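Local coordinates for protein rhamnosidase B (Bacillus sp., PDB 2OKX) that probably hydrolyses terminal alpha-L-rhamnose residues from rhamnose-containing glycosides, as an inverting alpha-L-rhamnosidase of glycoside hydrolase family 78, at residues 4-12 with 109-117; 687-696 with 748-759. All coordinates share one frame; numbering follows the deposited sequence.

In the fold
From the N terminus, the chain runs through 4-12 and, after some hundred residues rich in strand and without helix, meets itself again at 109-117, which closes contact 1. This joins strand 9-12, at the edge of a seven-stranded antiparallel sheet, to strand 110-117 of a five-stranded mixed sheet within the N-terminal rhamnosidase region. Contact 2 opens later, in the six-hairpin glycosidase domain: 687-696 leads into helix 696-715, and after a largely helical excursion 748-759 closes it, pairing strand 694-695 with strand 747-752 in a small three-stranded antiparallel sheet. The two loops follow in series, neither nested nor crossed. The centres of contact 1 and contact 2 lie about 53 Å apart.

Contact 1 (4-12 with 109-117); sequences RNWNASWIW and GGLIAEIEA
Glu-114 projects from strand 110-117 into the hook formed by Arg-4 and Asn-7, its CG anti to its own backbone N (chi1 -171°) and the chain extended beyond, which carries the carboxylate across to both. OE1 takes the backbone N-H of Asn-7 at 2.6 Å, on the syn side but tilted well out of the carboxylate plane. OE2 is gripped from opposite faces of its plane: Arg-4 NH2 comes from above at 3.1 Å, while Asn-7 ND2 approaches at 3.3 Å, again syn and similarly tilted. The guanidinium, turned 69° against this carboxylate, presents its edge, and the same NH2 extends a weak salt bridge to Glu-116 OE1. A water accepting from Arg-4 NE also donates weakly to that OE1. Thr-121 adds a further hydrogen bond to Glu-114 OE2.

Farther along, Ile-112 stands between two indoles. Its CG2 sits over the centre of the Trp-10 six-membered ring, 3.7 Å from the centroid and 8° off the normal, a CH-pi contact; CD1 touches both indoles, 3.8 Å from Trp-10 CD1 and 4.0 Å from Trp-6 CE3. Trp-12 receives Gly-109 CA over its face in the same manner, at 3.5 Å from the six-membered centroid, where a side-chain CB would collide with the ring. Ile-11 N donates to Leu-111 O at 2.8 Å and Leu-111 N returns a bond to Ile-11 O, a single antiparallel bridge linking the two sheets.

A glutamine in place of Glu-114 would probably leave the Arg-4 guanidinium without its closest counter-charge, and its amide end could not accept at both positions. The chemistry thus divides along the strand: apolar ring-face packing secures the Trp-10 and Trp-12 end, whereas a buried carboxylate, probably kept ionised by Arg-4 and the two N-H donors of Asn-7, fixes the loop preceding strand 9-12.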
# COMPACT_ATOMS: atom_id res chain seq x y z
N ARG A 4 -21.80 12.15 -17.32
CA ARG A 4 -22.36 13.41 -17.77
C ARG A 4 -21.93 13.65 -19.22
O ARG A 4 -21.07 12.95 -19.74
CB ARG A 4 -21.85 14.56 -16.89
CG ARG A 4 -20.34 14.76 -16.91
CD ARG A 4 -19.94 15.87 -15.94
NE ARG A 4 -20.43 17.18 -16.37
CZ ARG A 4 -19.80 17.97 -17.23
NH1 ARG A 4 -18.65 17.58 -17.78
NH2 ARG A 4 -20.31 19.16 -17.55
N ASN A 5 -22.52 14.65 -19.85
CA ASN A 5 -22.17 14.99 -21.23
C ASN A 5 -21.09 16.03 -21.12
O ASN A 5 -21.30 17.10 -20.50
CB ASN A 5 -23.36 15.61 -21.98
CG ASN A 5 -24.54 14.68 -22.04
OD1 ASN A 5 -24.40 13.45 -22.31
ND2 ASN A 5 -25.73 15.24 -21.83
N TRP A 6 -19.94 15.76 -21.71
CA TRP A 6 -18.83 16.68 -21.66
C TRP A 6 -18.74 17.64 -22.85
O TRP A 6 -19.09 17.30 -23.99
CB TRP A 6 -17.52 15.89 -21.56
CG TRP A 6 -17.40 15.10 -20.29
CD1 TRP A 6 -18.01 13.92 -19.98
CD2 TRP A 6 -16.59 15.45 -19.16
NE1 TRP A 6 -17.62 13.51 -18.72
CE2 TRP A 6 -16.75 14.43 -18.20
CE3 TRP A 6 -15.75 16.52 -18.87
CZ2 TRP A 6 -16.09 14.45 -16.96
CZ3 TRP A 6 -15.09 16.54 -17.64
CH2 TRP A 6 -15.27 15.51 -16.70
N ASN A 7 -18.26 18.84 -22.57
CA ASN A 7 -18.07 19.88 -23.57
C ASN A 7 -16.62 20.31 -23.48
O ASN A 7 -16.27 21.46 -23.75
CB ASN A 7 -18.97 21.08 -23.28
CG ASN A 7 -20.44 20.73 -23.31
OD1 ASN A 7 -20.96 20.29 -24.33
ND2 ASN A 7 -21.12 20.91 -22.18
N ALA A 8 -15.78 19.36 -23.08
CA ALA A 8 -14.35 19.60 -22.95
C ALA A 8 -13.62 18.47 -23.64
O ALA A 8 -14.21 17.43 -23.94
CB ALA A 8 -13.96 19.66 -21.47
N SER A 9 -12.33 18.66 -23.90
CA SER A 9 -11.54 17.64 -24.57
C SER A 9 -10.34 17.21 -23.75
O SER A 9 -9.77 18.01 -23.01
CB SER A 9 -11.06 18.17 -25.93
OG SER A 9 -12.15 18.59 -26.72
N TRP A 10 -9.96 15.94 -23.89
CA TRP A 10 -8.78 15.43 -23.21
C TRP A 10 -7.61 16.13 -23.87
O TRP A 10 -7.54 16.19 -25.10
CB TRP A 10 -8.62 13.93 -23.43
CG TRP A 10 -9.42 13.05 -22.53
CD1 TRP A 10 -10.63 12.48 -22.79
CD2 TRP A 10 -9.03 12.59 -21.22
NE1 TRP A 10 -11.01 11.68 -21.73
CE2 TRP A 10 -10.05 11.73 -20.76
CE3 TRP A 10 -7.91 12.81 -20.41
CZ2 TRP A 10 -9.99 11.10 -19.51
CZ3 TRP A 10 -7.85 12.18 -19.17
CH2 TRP A 10 -8.88 11.34 -18.73
N ILE A 11 -6.70 16.67 -23.07
CA ILE A 11 -5.54 17.36 -23.63
C ILE A 11 -4.24 16.91 -22.98
O ILE A 11 -4.23 16.40 -21.86
CB ILE A 11 -5.65 18.89 -23.47
CG1 ILE A 11 -5.69 19.26 -21.98
CG2 ILE A 11 -6.89 19.40 -24.18
CD1 ILE A 11 -5.65 20.75 -21.72
N TRP A 12 -3.15 17.09 -23.71
CA TRP A 12 -1.83 16.75 -23.21
C TRP A 12 -0.86 17.71 -23.86
O TRP A 12 -1.27 18.72 -24.45
CB TRP A 12 -1.48 15.30 -23.55
CG TRP A 12 -0.25 14.80 -22.83
CD1 TRP A 12 0.90 14.34 -23.40
CD2 TRP A 12 -0.04 14.78 -21.41
NE1 TRP A 12 1.82 14.03 -22.42
CE2 TRP A 12 1.26 14.29 -21.20
CE3 TRP A 12 -0.83 15.12 -20.31
CZ2 TRP A 12 1.80 14.13 -19.91
CZ3 TRP A 12 -0.30 14.97 -19.03
CH2 TRP A 12 1.01 14.48 -18.85
N GLY A 109 -0.79 10.12 -21.15
CA GLY A 109 -0.90 11.39 -20.46
C GLY A 109 -2.15 12.13 -20.88
O GLY A 109 -2.49 12.15 -22.06
N GLY A 110 -2.85 12.73 -19.93
CA GLY A 110 -4.05 13.45 -20.29
C GLY A 110 -4.78 14.15 -19.16
O GLY A 110 -4.73 13.73 -18.00
N LEU A 111 -5.47 15.22 -19.52
CA LEU A 111 -6.25 16.01 -18.59
C LEU A 111 -7.53 16.47 -19.27
O LEU A 111 -7.51 16.92 -20.41
CB LEU A 111 -5.47 17.25 -18.14
CG LEU A 111 -6.31 18.29 -17.40
CD1 LEU A 111 -6.76 17.73 -16.06
CD2 LEU A 111 -5.49 19.56 -17.19
N ILE A 112 -8.64 16.35 -18.56
CA ILE A 112 -9.92 16.80 -19.07
C ILE A 112 -10.66 17.46 -17.91
O ILE A 112 -10.85 16.85 -16.85
CB ILE A 112 -10.76 15.63 -19.66
CG1 ILE A 112 -12.03 16.19 -20.31
CG2 ILE A 112 -11.09 14.61 -18.58
CD1 ILE A 112 -12.79 15.18 -21.13
N ALA A 113 -11.04 18.72 -18.09
CA ALA A 113 -11.73 19.47 -17.05
C ALA A 113 -12.72 20.45 -17.65
O ALA A 113 -12.50 21.00 -18.73
CB ALA A 113 -10.71 20.22 -16.19
N GLU A 114 -13.82 20.67 -16.94
CA GLU A 114 -14.85 21.57 -17.41
C GLU A 114 -15.56 22.24 -16.24
O GLU A 114 -15.94 21.57 -15.28
CB GLU A 114 -15.86 20.80 -18.26
CG GLU A 114 -16.87 21.66 -18.99
CD GLU A 114 -17.96 20.83 -19.65
OE1 GLU A 114 -17.63 19.79 -20.24
OE2 GLU A 114 -19.14 21.23 -19.58
N ILE A 115 -15.73 23.56 -16.33
CA ILE A 115 -16.42 24.31 -15.29
C ILE A 115 -17.82 24.61 -15.82
O ILE A 115 -17.97 25.18 -16.89
CB ILE A 115 -15.71 25.63 -14.97
CG1 ILE A 115 -14.33 25.35 -14.37
CG2 ILE A 115 -16.55 26.45 -13.99
CD1 ILE A 115 -13.56 26.59 -13.98
N GLU A 116 -18.83 24.20 -15.06
CA GLU A 116 -20.21 24.40 -15.46
C GLU A 116 -21.02 25.09 -14.37
O GLU A 116 -20.84 24.82 -13.18
CB GLU A 116 -20.85 23.05 -15.81
CG GLU A 116 -22.32 23.12 -16.19
CD GLU A 116 -22.87 21.77 -16.63
OE1 GLU A 116 -22.85 20.82 -15.82
OE2 GLU A 116 -23.33 21.67 -17.79
N ALA A 117 -21.90 25.99 -14.79
CA ALA A 117 -22.75 26.72 -13.86
C ALA A 117 -24.03 27.15 -14.58
O ALA A 117 -23.98 27.75 -15.65
CB ALA A 117 -22.02 27.94 -13.34
O HOH W 1 -22.81 17.55 -15.11

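Contact 2 (687-696 with 748-759); sequences IDQPNEGIVT and YIDCIHADGRRS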
# COMPACT_ATOMS: atom_id res chain seq x y z
N ILE A 687 2.67 -23.01 6.62
CA ILE A 687 1.53 -23.86 6.26
C ILE A 687 1.89 -24.58 4.96
O ILE A 687 2.50 -23.98 4.07
CB ILE A 687 0.26 -23.01 5.99
CG1 ILE A 687 -0.25 -22.40 7.30
CG2 ILE A 687 -0.82 -23.88 5.35
CD1 ILE A 687 -1.42 -21.46 7.10
N ASP A 688 1.52 -25.85 4.85
CA ASP A 688 1.81 -26.58 3.63
C ASP A 688 0.71 -26.21 2.64
O ASP A 688 -0.27 -26.94 2.45
CB ASP A 688 1.84 -28.09 3.90
CG ASP A 688 2.52 -28.87 2.78
OD1 ASP A 688 3.31 -28.27 2.03
OD2 ASP A 688 2.27 -30.09 2.67
N GLN A 689 0.89 -25.05 2.01
CA GLN A 689 -0.07 -24.53 1.05
C GLN A 689 0.63 -24.31 -0.29
O GLN A 689 0.81 -23.17 -0.73
CB GLN A 689 -0.66 -23.22 1.59
CG GLN A 689 0.38 -22.14 1.89
CD GLN A 689 -0.15 -21.01 2.76
OE1 GLN A 689 -1.32 -20.64 2.67
NE2 GLN A 689 0.72 -20.44 3.59
N PRO A 690 1.03 -25.40 -0.96
CA PRO A 690 1.71 -25.32 -2.25
C PRO A 690 0.83 -24.77 -3.37
O PRO A 690 -0.39 -24.90 -3.32
CB PRO A 690 2.13 -26.76 -2.50
CG PRO A 690 0.97 -27.52 -1.93
CD PRO A 690 0.74 -26.80 -0.61
N ASN A 691 1.45 -24.17 -4.37
CA ASN A 691 0.72 -23.63 -5.51
C ASN A 691 0.26 -24.84 -6.31
O ASN A 691 -0.34 -24.71 -7.38
CB ASN A 691 1.63 -22.76 -6.37
CG ASN A 691 2.25 -21.62 -5.60
OD1 ASN A 691 1.56 -20.73 -5.11
ND2 ASN A 691 3.57 -21.65 -5.48
N GLU A 692 0.54 -26.02 -5.76
CA GLU A 692 0.22 -27.30 -6.38
C GLU A 692 -1.24 -27.67 -6.57
O GLU A 692 -1.90 -27.16 -7.47
CB GLU A 692 0.91 -28.43 -5.61
CG GLU A 692 2.43 -28.39 -5.68
CD GLU A 692 3.07 -29.54 -4.91
OE1 GLU A 692 4.31 -29.62 -4.88
OE2 GLU A 692 2.32 -30.35 -4.34
N GLY A 693 -1.74 -28.56 -5.72
CA GLY A 693 -3.11 -29.02 -5.88
C GLY A 693 -4.20 -28.66 -4.88
O GLY A 693 -4.72 -27.56 -4.89
N ILE A 694 -4.54 -29.63 -4.03
CA ILE A 694 -5.60 -29.47 -3.04
C ILE A 694 -5.17 -28.89 -1.70
O ILE A 694 -4.64 -29.60 -0.84
CB ILE A 694 -6.29 -30.83 -2.78
CG1 ILE A 694 -6.69 -31.48 -4.11
CG2 ILE A 694 -7.53 -30.63 -1.92
CD1 ILE A 694 -7.28 -32.87 -3.96
N VAL A 695 -5.42 -27.60 -1.52
CA VAL A 695 -5.09 -26.93 -0.27
C VAL A 695 -6.36 -26.88 0.57
O VAL A 695 -7.37 -26.30 0.16
CB VAL A 695 -4.56 -25.50 -0.53
CG1 VAL A 695 -4.17 -24.85 0.79
CG2 VAL A 695 -3.35 -25.57 -1.46
N THR A 696 -6.31 -27.48 1.75
CA THR A 696 -7.47 -27.56 2.62
C THR A 696 -8.16 -26.25 3.00
O THR A 696 -9.37 -26.12 2.81
CB THR A 696 -7.13 -28.33 3.92
OG1 THR A 696 -6.55 -29.60 3.58
CG2 THR A 696 -8.39 -28.58 4.75
N TYR A 748 -7.48 -31.85 10.39
CA TYR A 748 -7.41 -31.82 8.93
C TYR A 748 -5.98 -31.56 8.48
O TYR A 748 -5.26 -30.78 9.10
CB TYR A 748 -8.32 -30.73 8.36
CG TYR A 748 -9.78 -30.89 8.74
CD1 TYR A 748 -10.25 -30.47 9.98
CD2 TYR A 748 -10.69 -31.45 7.84
CE1 TYR A 748 -11.59 -30.61 10.33
CE2 TYR A 748 -12.03 -31.59 8.17
CZ TYR A 748 -12.47 -31.17 9.42
OH TYR A 748 -13.80 -31.31 9.74
N ILE A 749 -5.58 -32.22 7.40
CA ILE A 749 -4.24 -32.06 6.85
C ILE A 749 -4.20 -30.76 6.05
O ILE A 749 -5.21 -30.33 5.50
CB ILE A 749 -3.87 -33.23 5.92
CG1 ILE A 749 -4.80 -33.26 4.71
CG2 ILE A 749 -3.95 -34.54 6.68
CD1 ILE A 749 -4.45 -34.32 3.68
N ASP A 750 -3.03 -30.13 6.00
CA ASP A 750 -2.90 -28.87 5.27
C ASP A 750 -3.23 -28.99 3.79
O ASP A 750 -3.84 -28.09 3.22
CB ASP A 750 -1.48 -28.31 5.42
CG ASP A 750 -1.37 -27.35 6.59
OD1 ASP A 750 -2.38 -27.15 7.31
OD2 ASP A 750 -0.27 -26.79 6.80
N CYS A 751 -2.83 -30.10 3.16
CA CYS A 751 -3.11 -30.27 1.74
C CYS A 751 -2.78 -31.65 1.19
O CYS A 751 -2.34 -32.55 1.91
CB CYS A 751 -2.30 -29.25 0.94
SG CYS A 751 -0.52 -29.64 0.90
N ILE A 752 -3.02 -31.78 -0.11
CA ILE A 752 -2.72 -32.98 -0.88
C ILE A 752 -1.93 -32.42 -2.06
O ILE A 752 -2.46 -31.66 -2.87
CB ILE A 752 -3.99 -33.68 -1.41
CG1 ILE A 752 -4.78 -34.29 -0.25
CG2 ILE A 752 -3.60 -34.76 -2.41
CD1 ILE A 752 -6.02 -35.04 -0.68
N HIS A 753 -0.66 -32.79 -2.14
CA HIS A 753 0.21 -32.31 -3.20
C HIS A 753 -0.20 -32.79 -4.59
O HIS A 753 -1.06 -33.66 -4.73
CB HIS A 753 1.65 -32.73 -2.89
CG HIS A 753 2.21 -32.06 -1.68
ND1 HIS A 753 2.72 -30.78 -1.70
CD2 HIS A 753 2.30 -32.48 -0.39
CE1 HIS A 753 3.11 -30.44 -0.49
NE2 HIS A 753 2.86 -31.45 0.33
N ALA A 754 0.40 -32.19 -5.60
CA ALA A 754 0.11 -32.52 -6.99
C ALA A 754 0.30 -34.01 -7.29
O ALA A 754 -0.49 -34.60 -8.02
CB ALA A 754 0.98 -31.68 -7.92
N ASP A 755 1.35 -34.60 -6.73
CA ASP A 755 1.63 -36.02 -6.96
C ASP A 755 0.75 -36.92 -6.10
O ASP A 755 0.98 -38.13 -6.03
CB ASP A 755 3.11 -36.32 -6.69
CG ASP A 755 3.53 -35.98 -5.27
OD1 ASP A 755 4.70 -36.23 -4.93
OD2 ASP A 755 2.70 -35.44 -4.51
N GLY A 756 -0.25 -36.33 -5.46
CA GLY A 756 -1.15 -37.10 -4.63
C GLY A 756 -0.64 -37.32 -3.22
O GLY A 756 -1.33 -37.92 -2.39
N ARG A 757 0.56 -36.84 -2.93
CA ARG A 757 1.13 -37.01 -1.60
C ARG A 757 0.38 -36.17 -0.56
O ARG A 757 0.36 -34.94 -0.63
CB ARG A 757 2.61 -36.62 -1.60
CG ARG A 757 3.29 -36.80 -0.25
CD ARG A 757 4.80 -36.59 -0.34
NE ARG A 757 5.15 -35.21 -0.68
CZ ARG A 757 4.94 -34.17 0.13
NH1 ARG A 757 4.39 -34.34 1.32
NH2 ARG A 757 5.30 -32.95 -0.26
N ARG A 758 -0.24 -36.85 0.40
CA ARG A 758 -0.97 -36.18 1.46
C ARG A 758 0.04 -35.50 2.37
O ARG A 758 1.05 -36.10 2.74
CB ARG A 758 -1.79 -37.20 2.26
CG ARG A 758 -2.85 -37.93 1.45
CD ARG A 758 -3.38 -39.14 2.20
NE ARG A 758 -4.10 -38.77 3.43
CZ ARG A 758 -5.30 -38.22 3.45
NH1 ARG A 758 -5.95 -37.97 2.32
NH2 ARG A 758 -5.88 -37.93 4.61
N SER A 759 -0.24 -34.25 2.73
CA SER A 759 0.65 -33.49 3.60
C SER A 759 0.71 -34.09 4.99
O SER A 759 -0.26 -34.66 5.48
CB SER A 759 0.19 -32.04 3.69
OG SER A 759 0.97 -31.33 4.64
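Ile-694 and Ile-752 face each other as an antiparallel hydrogen-bonded pair, Ile-752 N to Ile-694 O spanning 2.8 Å, and Val-695 with Cys-751 follows as the non-hydrogen-bonded pair. The isoleucine side chains lie side by side, pointing the same way, with CB to CB 3.9 Å. Just beyond, where Val-695 occupies the N-cap of helix 696-715, Thr-696 N donates to Asp-750 O; its OG1 lies only 2.5 Å from Ile-749 O, so short that the modelled length is doubtful.

On the other flank Asp-688 swings its carboxylate toward His-753 and Ser-759, with CG anti to the backbone N (chi1 -163°). Ser-759 OG donates to the anti lone pair of OD2 at 2.7 Å; His-753 NE2 reaches the same oxygen at 2.8 Å through a weak, bent bond (124°), the carboxylate and imidazole planes being 49° apart. At the other ring nitrogen, His-753 ND1 meets Glu-692 OE2 near the ring plane, although the position of that oxygen is less certain. Cys-751 SG lies over one face of the imidazole, toward its rim, and packs 3.5 Å from Pro-690 CD.

Asp-750 OD2 accepts from Asp-688 N at 2.8 Å, while Ser-763 and Thr-766 hold its OD1. The two carboxylates may polarise the imidazole, with the neighbouring Arg-757 guanidinium acting against them; bonds at both ring nitrogens, one weak and one less certain, would limit its rotation.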